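Local coordinates for protein papain-like protease (Human betacoronavirus 2c EMC/2012, PDB 4RNA) that cleaves peptide bonds of the viral polyprotein as a cysteine protease and, like related coronavirus enzymes, probably also removes ubiquitin and ISG15 from host proteins, at residues K89-W95 with T148-A152; I119-D123 with F139-K143; Q215-R221 with F314-Y319; L220-M224 with H235-H241. All coordinates share one frame; numbering follows the deposited sequence. Where two conformers were deposited one is given.

In the fold
Contacts 1 and 2 lie in the helical part of the protease and share a boundary: Lys141 bridges to Asp149, Phe139 packs on Phe150, and Ile119 on Ile151. Contact 2 is a buried histidine-carboxylate pair, with lysine and arginine as further partners of the acid and apolar residues around it; contact 1 runs from an aliphatic interior to a salt bridge and a phosphate at its partly exposed rim. Contacts 3 and 4, on the far side of the chain's centre from contact 1, both use helix 217-221. They too are partly buried, but there an arginine-tyrosine stack, strand pairing and shared waters do the work. The centres of contacts 1 and 4 are about 42 Å apart.

Contact 1 of 4, residues K89-W95 with T148-A152; sequences KAAVHGW and TDFIA. With PO4 (phosphate ion), chain C.
Lys89 reaches from helix 81-92 across to helix 148-158, and each part of its chain has a different neighbour. CB lies against the methyl of Ala152, 3.9 Å from its CB, where a small residue allows the two helices to come close. CG stands anti to the backbone N (chi1 -172°), which turns the chain toward Asp149; it passes CG2 of Thr148 at about a right angle. CD and CE then run extended alongside OD1 of Asp149, and NZ closes a salt bridge of 3.1 Å to that same OD1, arriving on its syn side but 24° out of the carboxylate plane. The other oxygen, OD2, is paired with Lys141, so one aspartate joins two lysines.

Below this polar rim the contact is aliphatic. Val92 CG2 rests 3.7 Å from Thr148 CG2, and Val92 CG1 meets Ile151 CG2. The Thr148 methyl also sits over one face of the His93 ring, a CH-pi contact 4.0 Å from the centroid, while Thr148 OG1 turns to a bound phosphate, probably from the crystallisation liquor. Trp95 CZ3 touches Ile151 CG2 at 3.9 Å, and its NE1 is held by Asp110. A type I turn from Val92 to Trp95 brings the indole here. This is helix-helix packing within the helical part of a papain-like protease, apolar inside and ionic at its margin.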
# COMPACT_ATOMS: atom_id res chain seq x y z
N LYS A 89 -11.27 11.79 -2.05
CA LYS A 89 -12.58 12.29 -1.54
C LYS A 89 -13.33 13.15 -2.61
O LYS A 89 -14.52 12.86 -3.00
CB LYS A 89 -12.35 12.93 -0.16
CG LYS A 89 -13.61 13.32 0.55
CD LYS A 89 -13.28 13.87 1.91
CE LYS A 89 -14.40 14.82 2.22
NZ LYS A 89 -14.51 14.91 3.69
N ALA A 90 -12.62 14.12 -3.17
CA ALA A 90 -13.15 14.92 -4.29
C ALA A 90 -13.63 14.01 -5.44
O ALA A 90 -14.74 14.15 -5.92
CB ALA A 90 -12.11 15.93 -4.78
N ALA A 91 -12.78 13.09 -5.90
CA ALA A 91 -13.16 12.20 -7.01
C ALA A 91 -14.29 11.21 -6.64
O ALA A 91 -15.22 11.05 -7.40
CB ALA A 91 -11.94 11.44 -7.52
N VAL A 92 -14.24 10.57 -5.48
CA VAL A 92 -15.23 9.50 -5.25
C VAL A 92 -16.65 10.12 -5.04
O VAL A 92 -17.68 9.44 -5.13
CB VAL A 92 -14.84 8.45 -4.17
CG1 VAL A 92 -13.44 7.86 -4.35
CG2 VAL A 92 -15.04 8.97 -2.78
N HIS A 93 -16.68 11.43 -4.82
CA HIS A 93 -17.94 12.17 -4.66
C HIS A 93 -18.87 12.06 -5.83
O HIS A 93 -20.07 12.10 -5.66
CB HIS A 93 -17.68 13.65 -4.35
CG HIS A 93 -18.35 14.08 -3.09
ND1 HIS A 93 -17.66 14.55 -2.03
CD2 HIS A 93 -19.68 14.00 -2.71
CE1 HIS A 93 -18.51 14.79 -1.03
NE2 HIS A 93 -19.75 14.45 -1.44
N GLY A 94 -18.33 11.92 -7.02
CA GLY A 94 -19.18 11.69 -8.17
C GLY A 94 -19.57 10.23 -8.40
O GLY A 94 -20.06 9.87 -9.45
N TRP A 95 -19.32 9.34 -7.45
CA TRP A 95 -19.81 7.98 -7.60
C TRP A 95 -21.22 7.86 -7.02
O TRP A 95 -21.68 8.77 -6.33
CB TRP A 95 -18.84 7.02 -6.91
CG TRP A 95 -17.56 6.77 -7.69
CD1 TRP A 95 -17.25 7.18 -9.01
CD2 TRP A 95 -16.41 5.99 -7.25
NE1 TRP A 95 -15.99 6.72 -9.38
CE2 TRP A 95 -15.43 6.00 -8.35
CE3 TRP A 95 -16.10 5.30 -6.05
CZ2 TRP A 95 -14.20 5.32 -8.27
CZ3 TRP A 95 -14.87 4.62 -5.99
CH2 TRP A 95 -13.95 4.63 -7.06
N THR A 148 -18.92 8.48 1.19
CA THR A 148 -17.78 9.10 0.51
C THR A 148 -16.47 8.99 1.31
O THR A 148 -15.46 8.51 0.78
CB THR A 148 -18.08 10.57 0.19
OG1 THR A 148 -19.23 10.60 -0.64
CG2 THR A 148 -16.87 11.25 -0.55
N ASP A 149 -16.48 9.36 2.57
CA ASP A 149 -15.22 9.34 3.25
C ASP A 149 -14.68 7.93 3.35
O ASP A 149 -13.47 7.73 3.31
CB ASP A 149 -15.35 9.85 4.67
CG ASP A 149 -15.49 11.36 4.72
OD1 ASP A 149 -15.47 12.00 3.65
OD2 ASP A 149 -15.63 11.91 5.82
N PHE A 150 -15.56 6.97 3.62
CA PHE A 150 -15.08 5.61 3.90
C PHE A 150 -14.45 5.00 2.65
O PHE A 150 -13.40 4.37 2.67
CB PHE A 150 -16.24 4.74 4.39
CG PHE A 150 -15.82 3.37 4.85
CD1 PHE A 150 -15.01 3.23 6.01
CD2 PHE A 150 -16.30 2.25 4.23
CE1 PHE A 150 -14.68 1.95 6.47
CE2 PHE A 150 -15.98 0.96 4.69
CZ PHE A 150 -15.15 0.83 5.81
N ILE A 151 -15.08 5.23 1.55
CA ILE A 151 -14.55 4.76 0.32
C ILE A 151 -13.21 5.47 0.01
O ILE A 151 -12.24 4.77 -0.36
CB ILE A 151 -15.51 4.97 -0.85
CG1 ILE A 151 -16.79 4.14 -0.66
CG2 ILE A 151 -14.79 4.62 -2.12
CD1 ILE A 151 -17.91 4.70 -1.51
N ALA A 152 -13.13 6.80 0.15
CA ALA A 152 -11.87 7.52 -0.14
C ALA A 152 -10.75 7.08 0.83
O ALA A 152 -9.59 6.90 0.46
CB ALA A 152 -12.08 9.05 -0.09
P PO4 C . -20.61 7.88 -2.39
O1 PO4 C . -20.31 9.15 -3.19
O2 PO4 C . -19.72 7.83 -1.18
O3 PO4 C . -20.31 6.71 -3.31
O4 PO4 C . -22.07 7.86 -1.92

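Contact 2 of 4, residues I119-D123 with F139-K143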
# COMPACT_ATOMS: atom_id res chain seq x y z
N ILE A 119 -16.57 -3.46 -0.06
CA ILE A 119 -17.52 -2.77 0.84
C ILE A 119 -18.73 -3.67 1.22
O ILE A 119 -19.12 -3.79 2.39
CB ILE A 119 -17.99 -1.41 0.19
CG1 ILE A 119 -16.83 -0.39 0.18
CG2 ILE A 119 -19.19 -0.80 0.92
CD1 ILE A 119 -17.01 0.59 -0.96
N MET A 120 -19.28 -4.38 0.25
CA MET A 120 -20.39 -5.33 0.51
C MET A 120 -19.99 -6.49 1.38
O MET A 120 -20.84 -6.97 2.09
CB MET A 120 -20.93 -5.89 -0.81
CG MET A 120 -21.58 -4.76 -1.57
SD MET A 120 -22.58 -5.33 -2.97
CE MET A 120 -23.95 -6.01 -2.04
N THR A 121 -18.70 -6.88 1.36
CA THR A 121 -18.22 -7.94 2.22
C THR A 121 -18.06 -7.35 3.63
O THR A 121 -18.53 -7.98 4.64
CB THR A 121 -16.88 -8.53 1.75
OG1 THR A 121 -17.02 -9.14 0.49
CG2 THR A 121 -16.35 -9.63 2.75
N LEU A 122 -17.44 -6.16 3.74
CA LEU A 122 -17.23 -5.57 5.12
C LEU A 122 -18.57 -5.26 5.76
O LEU A 122 -18.74 -5.32 6.95
CB LEU A 122 -16.45 -4.21 5.05
CG LEU A 122 -14.97 -4.28 4.61
CD1 LEU A 122 -14.51 -2.84 4.32
CD2 LEU A 122 -14.18 -4.96 5.76
N ASP A 123 -19.56 -4.90 4.98
CA ASP A 123 -20.91 -4.66 5.50
C ASP A 123 -21.58 -5.87 6.21
O ASP A 123 -22.55 -5.67 6.95
CB ASP A 123 -21.85 -4.14 4.39
CG ASP A 123 -21.66 -2.61 4.10
OD1 ASP A 123 -21.07 -1.90 4.94
OD2 ASP A 123 -22.14 -2.14 3.01
N PHE A 139 -16.67 4.82 8.75
CA PHE A 139 -17.39 3.55 8.73
C PHE A 139 -18.82 3.81 9.27
O PHE A 139 -19.80 3.42 8.62
CB PHE A 139 -16.74 2.51 9.64
CG PHE A 139 -17.24 1.11 9.40
CD1 PHE A 139 -17.63 0.71 8.11
CD2 PHE A 139 -17.31 0.21 10.45
CE1 PHE A 139 -18.11 -0.61 7.89
CE2 PHE A 139 -17.75 -1.12 10.23
CZ PHE A 139 -18.14 -1.52 8.97
N MET A 140 -18.93 4.44 10.45
CA MET A 140 -20.28 4.90 10.97
C MET A 140 -21.09 5.77 10.00
O MET A 140 -22.30 5.52 9.82
CB MET A 140 -20.14 5.57 12.33
CG MET A 140 -19.45 4.64 13.32
SD MET A 140 -20.38 3.09 13.61
CE MET A 140 -19.83 1.84 12.44
N LYS A 141 -20.44 6.75 9.35
CA LYS A 141 -21.12 7.60 8.38
C LYS A 141 -21.59 6.74 7.22
O LYS A 141 -22.68 7.00 6.64
CB LYS A 141 -20.21 8.73 7.83
CG LYS A 141 -19.88 9.84 8.80
CD LYS A 141 -19.76 11.13 8.03
CE LYS A 141 -18.37 11.29 7.46
NZ LYS A 141 -18.34 12.45 6.50
N HIS A 142 -20.73 5.78 6.81
CA HIS A 142 -21.08 4.89 5.71
C HIS A 142 -22.31 4.09 6.14
O HIS A 142 -23.25 3.94 5.39
CB HIS A 142 -19.88 3.95 5.35
CG HIS A 142 -20.29 2.67 4.59
ND1 HIS A 142 -20.67 2.67 3.29
CD2 HIS A 142 -20.42 1.34 5.03
CE1 HIS A 142 -21.01 1.43 2.91
NE2 HIS A 142 -20.86 0.61 3.99
N LYS A 143 -22.31 3.58 7.35
CA LYS A 143 -23.48 2.75 7.82
C LYS A 143 -24.75 3.61 7.80
O LYS A 143 -25.83 3.11 7.53
CB LYS A 143 -23.29 2.23 9.23
CG LYS A 143 -22.25 1.12 9.44
CD LYS A 143 -22.52 -0.09 8.58
CE LYS A 143 -21.77 -1.31 9.10
NZ LYS A 143 -22.15 -2.51 8.31
O HOH W 1 -19.92 -4.45 9.24
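The imidazole of His142 and the carboxylate of Asp123 meet edge to edge, their planes only 12° apart. NE2 of His142 donates to OD1 of Asp123 at 2.7 Å, with the acceptor exactly in the ring plane and its syn lone pair in use; a weak second bond reaches OD2 at 3.2 Å. Ile119 CG2 approaches the ring obliquely, 3.5 Å from CE1 of His142. The Phe139 ring offers its edge to Leu122, with CZ 4.3 Å from that residue's carbonyl O.

His142 has CG anti to its backbone N (chi1 159°), which carries the ring out toward helix 115-122. Its other nitrogen, ND1, is bound to Ser147, so both ring nitrogens are engaged and the rotation of the ring is fixed. Lys143, bent at chi2, brings NZ to 3.6 Å from Asp123 OD1, a salt bridge. A water links the lysine further: it accepts from Lys143 NZ and donates to Leu122 O at 2.7 Å. Arg104 pairs with Asp123 OD2, and these positive neighbours would be expected to favour a charged carboxylate in this buried setting.

The contact joins the C-terminal end of helix 115-122 to helix 133-143. Helix 148-158 packs against both: the ring of Phe150 stacks on that of Phe139, and Ile151 packs against Ile119. Leu122 also touches helix 168-176, and Met120 and Thr121 touch strand 280-287.

Contact 3 of 4, residues Q215-R221 with F314-Y319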
# COMPACT_ATOMS: atom_id res chain seq x y z
N GLN A 215 -10.94 -22.16 0.71
CA GLN A 215 -12.21 -21.45 0.54
C GLN A 215 -13.40 -22.21 1.16
O GLN A 215 -14.57 -21.75 1.02
CB GLN A 215 -12.39 -21.21 -0.98
CG GLN A 215 -11.41 -20.12 -1.51
CD GLN A 215 -11.18 -20.20 -2.99
OE1 GLN A 215 -11.04 -21.29 -3.54
NE2 GLN A 215 -11.16 -19.05 -3.67
N THR A 216 -13.14 -23.32 1.91
CA THR A 216 -14.24 -24.07 2.60
C THR A 216 -13.75 -24.41 3.96
O THR A 216 -12.55 -24.57 4.10
CB THR A 216 -14.73 -25.41 1.90
OG1 THR A 216 -13.77 -26.46 1.95
CG2 THR A 216 -15.00 -25.23 0.37
N VAL A 217 -14.68 -24.55 4.89
CA VAL A 217 -14.40 -25.03 6.26
C VAL A 217 -13.91 -26.50 6.30
O VAL A 217 -13.06 -26.84 7.15
CB VAL A 217 -15.60 -24.87 7.17
CG1 VAL A 217 -15.18 -25.28 8.59
CG2 VAL A 217 -16.07 -23.37 7.21
N GLU A 218 -14.50 -27.37 5.46
CA GLU A 218 -13.96 -28.75 5.24
C GLU A 218 -12.49 -28.72 4.89
O GLU A 218 -11.73 -29.45 5.51
CB GLU A 218 -14.67 -29.50 4.12
CG GLU A 218 -16.09 -29.85 4.46
CD GLU A 218 -17.07 -28.94 3.74
OE1 GLU A 218 -18.16 -29.44 3.35
OE2 GLU A 218 -16.74 -27.74 3.56
N ASP A 219 -12.10 -27.91 3.89
CA ASP A 219 -10.65 -27.80 3.55
C ASP A 219 -9.85 -27.22 4.67
O ASP A 219 -8.74 -27.71 4.94
CB ASP A 219 -10.41 -27.07 2.25
CG ASP A 219 -10.98 -27.85 1.05
OD1 ASP A 219 -10.90 -29.10 1.10
OD2 ASP A 219 -11.53 -27.25 0.07
N LEU A 220 -10.42 -26.26 5.38
CA LEU A 220 -9.68 -25.61 6.45
C LEU A 220 -9.34 -26.58 7.53
O LEU A 220 -8.26 -26.45 8.17
CB LEU A 220 -10.48 -24.46 7.07
CG LEU A 220 -9.80 -23.65 8.13
CD1 LEU A 220 -8.65 -22.75 7.59
CD2 LEU A 220 -10.84 -22.88 8.95
N ARG A 221 -10.25 -27.52 7.76
CA ARG A 221 -10.15 -28.42 8.93
C ARG A 221 -9.44 -29.75 8.59
O ARG A 221 -9.19 -30.61 9.44
CB ARG A 221 -11.58 -28.72 9.43
CG ARG A 221 -12.23 -27.54 10.14
CD ARG A 221 -13.70 -27.89 10.36
NE ARG A 221 -14.41 -26.84 11.11
CZ ARG A 221 -15.65 -26.92 11.60
NH1 ARG A 221 -16.34 -28.04 11.47
NH2 ARG A 221 -16.18 -25.88 12.23
N PHE A 314 -18.19 -17.05 6.21
CA PHE A 314 -18.90 -18.05 6.91
C PHE A 314 -19.32 -17.43 8.24
O PHE A 314 -18.73 -16.43 8.67
CB PHE A 314 -18.00 -19.29 7.19
CG PHE A 314 -17.77 -20.17 5.99
CD1 PHE A 314 -16.70 -19.94 5.10
CD2 PHE A 314 -18.64 -21.27 5.75
CE1 PHE A 314 -16.51 -20.76 3.95
CE2 PHE A 314 -18.48 -22.07 4.59
CZ PHE A 314 -17.43 -21.80 3.69
N PRO A 315 -20.37 -18.02 8.86
CA PRO A 315 -20.88 -17.63 10.21
C PRO A 315 -19.86 -18.03 11.27
O PRO A 315 -18.80 -18.57 10.90
CB PRO A 315 -22.19 -18.41 10.35
CG PRO A 315 -22.28 -19.36 9.22
CD PRO A 315 -21.31 -18.90 8.12
N GLY A 316 -20.12 -17.71 12.54
CA GLY A 316 -19.18 -18.00 13.63
C GLY A 316 -18.84 -19.49 13.70
O GLY A 316 -19.69 -20.34 13.43
N GLN A 317 -17.61 -19.83 14.06
CA GLN A 317 -17.23 -21.22 14.13
C GLN A 317 -17.25 -21.60 15.57
O GLN A 317 -16.98 -20.77 16.43
CB GLN A 317 -15.80 -21.36 13.60
CG GLN A 317 -15.69 -20.80 12.20
CD GLN A 317 -16.39 -21.68 11.23
OE1 GLN A 317 -16.07 -22.85 11.16
NE2 GLN A 317 -17.28 -21.11 10.39
N LYS A 318 -17.56 -22.86 15.86
CA LYS A 318 -17.36 -23.33 17.24
C LYS A 318 -16.94 -24.78 17.14
O LYS A 318 -17.79 -25.67 17.15
CB LYS A 318 -18.61 -23.12 18.17
CG LYS A 318 -18.44 -23.81 19.53
CD LYS A 318 -18.59 -22.91 20.76
CE LYS A 318 -19.87 -23.23 21.51
NZ LYS A 318 -21.00 -23.23 20.53
N TYR A 319 -15.64 -25.00 16.97
CA TYR A 319 -15.11 -26.31 16.57
C TYR A 319 -14.02 -26.75 17.53
O TYR A 319 -13.18 -25.96 17.96
CB TYR A 319 -14.55 -26.19 15.19
CG TYR A 319 -13.86 -27.42 14.67
CD1 TYR A 319 -14.61 -28.60 14.36
CD2 TYR A 319 -12.48 -27.41 14.44
CE1 TYR A 319 -13.97 -29.74 13.85
CE2 TYR A 319 -11.83 -28.56 13.94
CZ TYR A 319 -12.57 -29.69 13.63
OH TYR A 319 -11.92 -30.80 13.15
O HOH W 2 -9.62 -30.39 11.95
O HOH W 3 -13.63 -24.06 11.35
O HOH W 4 -18.78 -24.47 13.65
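Stacking dominates the pairing of Arg221 with Tyr319. The guanidinium lies flat on the phenol ring, planes 13° apart and centres 3.9 Å apart, with CZ of the arginine displaced toward CD1 of Tyr319. Arg221 is extended from CG to NE, so its aliphatic part lies on the same ring: CD stands over the face, 3.9 Å from the centroid, in a CH-pi contact. Tyrosine suits this place because one flat surface receives both the methylene and the charge. The opposite face of the guanidinium carries Val217 CG1, near its rim.

The apolar contacts centre on Val217. With CG1 anti to the backbone N (chi1 -176°), CG2 is set over the middle of the Phe314 ring, 3.7 Å from its centroid and only 12° off the normal. The edge of the phenyl ring, at CE1, faces the carbonyl O of Gln215.

Among the polar links, Arg221 NH2 gives a weak bond of 3.2 Å to Gln317 OE1. One water accepts from Arg221 NE and donates to the same OE1; another donates to Arg221 O and accepts from Tyr319 OH. The amide of Gln317 is steadied by NE2 bonding to Pro315 O at 3.0 Å. At the helix start, Thr216 is the N-cap, OG1 accepting from Asp219 N at 2.9 Å.

The direct polar bond is weak, so the grip of helix 217-221 on strands 304-315 and 318-320 rests chiefly on stacking, CH-pi contacts and water bridges, which hold the arginine's charge at a partly exposed position.

Contact 4 of 4, residues L220-M224 with H235-H241; sequences LRARM and HRQLVEH
A short antiparallel bridge between Met224 and Arg236 joins the chain leaving helix 217-221 to strand 233-242, in the sheet that carries the zinc site of Cys193, Cys196, Cys228 and Cys230. This is a hydrogen-bonded pair: Met224 N donates to Arg236 O at 2.9 Å, essentially straight, and Arg236 N returns a bond of 2.6 Å to Met224 O. Their side chains share one face of the sheet. In the conformer given, Met224 CE lies 3.7 Å from Arg236 CD, and the guanidinium makes a salt bridge to Glu191 and a cation-pi contact with Trp189; a second conformer makes these less certain.

Arg223 and His235 run side by side, CD of the arginine 3.7 Å from ND1, a nitrogen already bonded to Thr225. Nearer the helix the contact turns apolar: Leu220 CD2 meets Leu238 CD2 at 3.6 Å and also touches the His241 ring at CE1, 3.8 Å away. Water replaces direct pairing here. One molecule accepts from Leu238 N and donates to the carbonyls of Leu220 and Ala222; a second donates to Arg221 O and Leu238 O and accepts from Gln237 NE2, bridging the helix end to the strand.

Strand 233-242 is flanked by strands 186-193 and 224-227, and also pairs with strand 318-320. A classic beta bulge at Val239 and Glu240, opposite Val188, interrupts its pairing with strand 186-193, while Leu220 packs on Trp189 of that strand and on Leu246 of strand 245-250.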
# COMPACT_ATOMS: atom_id res chain seq x y z
N LEU A 220 -10.42 -26.26 5.38
CA LEU A 220 -9.68 -25.61 6.45
C LEU A 220 -9.34 -26.58 7.53
O LEU A 220 -8.26 -26.45 8.17
CB LEU A 220 -10.48 -24.46 7.07
CG LEU A 220 -9.80 -23.65 8.13
CD1 LEU A 220 -8.65 -22.75 7.59
CD2 LEU A 220 -10.84 -22.88 8.95
N ARG A 221 -10.25 -27.52 7.76
CA ARG A 221 -10.15 -28.42 8.93
C ARG A 221 -9.44 -29.75 8.59
O ARG A 221 -9.19 -30.61 9.44
CB ARG A 221 -11.58 -28.72 9.43
CG ARG A 221 -12.23 -27.54 10.14
CD ARG A 221 -13.70 -27.89 10.36
NE ARG A 221 -14.41 -26.84 11.11
CZ ARG A 221 -15.65 -26.92 11.60
NH1 ARG A 221 -16.34 -28.04 11.47
NH2 ARG A 221 -16.18 -25.88 12.23
N ALA A 222 -9.15 -29.93 7.32
CA ALA A 222 -8.52 -31.21 6.88
C ALA A 222 -7.07 -31.34 7.40
O ALA A 222 -6.40 -30.34 7.66
CB ALA A 222 -8.52 -31.32 5.35
N ARG A 223 -6.58 -32.57 7.42
CA ARG A 223 -5.22 -32.87 7.87
C ARG A 223 -4.27 -32.73 6.68
O ARG A 223 -4.58 -33.20 5.59
CB ARG A 223 -5.14 -34.30 8.46
CG ARG A 223 -3.76 -34.65 9.08
CD ARG A 223 -3.68 -36.08 9.65
NE ARG A 223 -3.70 -37.10 8.59
CZ ARG A 223 -4.65 -38.03 8.46
NH1 ARG A 223 -5.64 -38.12 9.35
NH2 ARG A 223 -4.60 -38.89 7.46
N MET A 224 -3.15 -32.02 6.87
CA MET A 224 -2.08 -32.04 5.85
C MET A 224 -0.89 -32.76 6.43
O MET A 224 -0.59 -32.65 7.67
CB MET A 224 -1.63 -30.62 5.42
CG MET A 224 -0.42 -30.64 4.47
SD MET A 224 0.27 -29.03 4.03
CE MET A 224 0.87 -28.48 5.63
N HIS A 235 2.42 -33.82 10.45
CA HIS A 235 1.07 -33.38 10.08
C HIS A 235 0.72 -31.99 10.56
O HIS A 235 1.26 -31.50 11.54
CB HIS A 235 0.05 -34.33 10.72
CG HIS A 235 0.33 -35.77 10.46
ND1 HIS A 235 -0.00 -36.37 9.29
CD2 HIS A 235 0.98 -36.72 11.24
CE1 HIS A 235 0.37 -37.68 9.32
NE2 HIS A 235 1.00 -37.90 10.51
N ARG A 236 -0.21 -31.33 9.90
CA ARG A 236 -0.71 -30.03 10.35
C ARG A 236 -2.24 -30.10 10.35
O ARG A 236 -2.84 -30.47 9.29
CB ARG A 236 -0.20 -28.94 9.37
CG ARG A 236 -0.92 -27.59 9.35
CD ARG A 236 -0.06 -26.52 8.65
NE ARG A 236 -0.66 -25.18 8.68
CZ ARG A 236 -0.54 -24.30 9.67
NH1 ARG A 236 0.19 -24.58 10.75
NH2 ARG A 236 -1.14 -23.12 9.57
N GLN A 237 -2.87 -29.74 11.44
CA GLN A 237 -4.33 -29.75 11.45
C GLN A 237 -4.92 -28.72 12.37
O GLN A 237 -4.40 -28.49 13.47
CB GLN A 237 -4.86 -31.18 11.80
CG GLN A 237 -6.36 -31.34 11.77
CD GLN A 237 -6.78 -32.80 11.92
OE1 GLN A 237 -6.06 -33.73 11.51
NE2 GLN A 237 -7.93 -33.00 12.56
N LEU A 238 -6.02 -28.09 11.93
CA LEU A 238 -6.83 -27.25 12.83
C LEU A 238 -7.54 -28.06 13.99
O LEU A 238 -8.32 -28.97 13.75
CB LEU A 238 -7.84 -26.45 11.99
CG LEU A 238 -8.70 -25.42 12.75
CD1 LEU A 238 -7.88 -24.29 13.43
CD2 LEU A 238 -9.75 -24.88 11.77
N VAL A 239 -7.22 -27.77 15.26
CA VAL A 239 -7.84 -28.55 16.32
C VAL A 239 -8.89 -27.76 17.16
O VAL A 239 -9.78 -28.36 17.81
CB VAL A 239 -6.79 -29.19 17.24
CG1 VAL A 239 -6.05 -30.31 16.46
CG2 VAL A 239 -5.83 -28.13 17.77
N GLU A 240 -8.83 -26.44 17.11
CA GLU A 240 -9.87 -25.67 17.80
C GLU A 240 -10.12 -24.36 17.07
O GLU A 240 -9.19 -23.73 16.56
CB GLU A 240 -9.49 -25.41 19.26
CG GLU A 240 -10.68 -25.08 20.13
CD GLU A 240 -10.40 -23.89 21.02
OE1 GLU A 240 -11.01 -22.81 20.79
OE2 GLU A 240 -9.54 -24.02 21.91
N HIS A 241 -11.38 -23.97 17.01
CA HIS A 241 -11.76 -22.78 16.27
C HIS A 241 -13.00 -22.15 16.85
O HIS A 241 -14.07 -22.74 16.85
CB HIS A 241 -11.96 -23.12 14.80
CG HIS A 241 -11.71 -21.96 13.90
ND1 HIS A 241 -11.97 -21.99 12.56
CD2 HIS A 241 -11.18 -20.69 14.17
CE1 HIS A 241 -11.60 -20.80 12.01
NE2 HIS A 241 -11.14 -20.00 12.99
O HOH W 5 -6.73 -28.34 9.56
O HOH W 2 -9.62 -30.39 11.95
O HOH W 3 -13.63 -24.06 11.35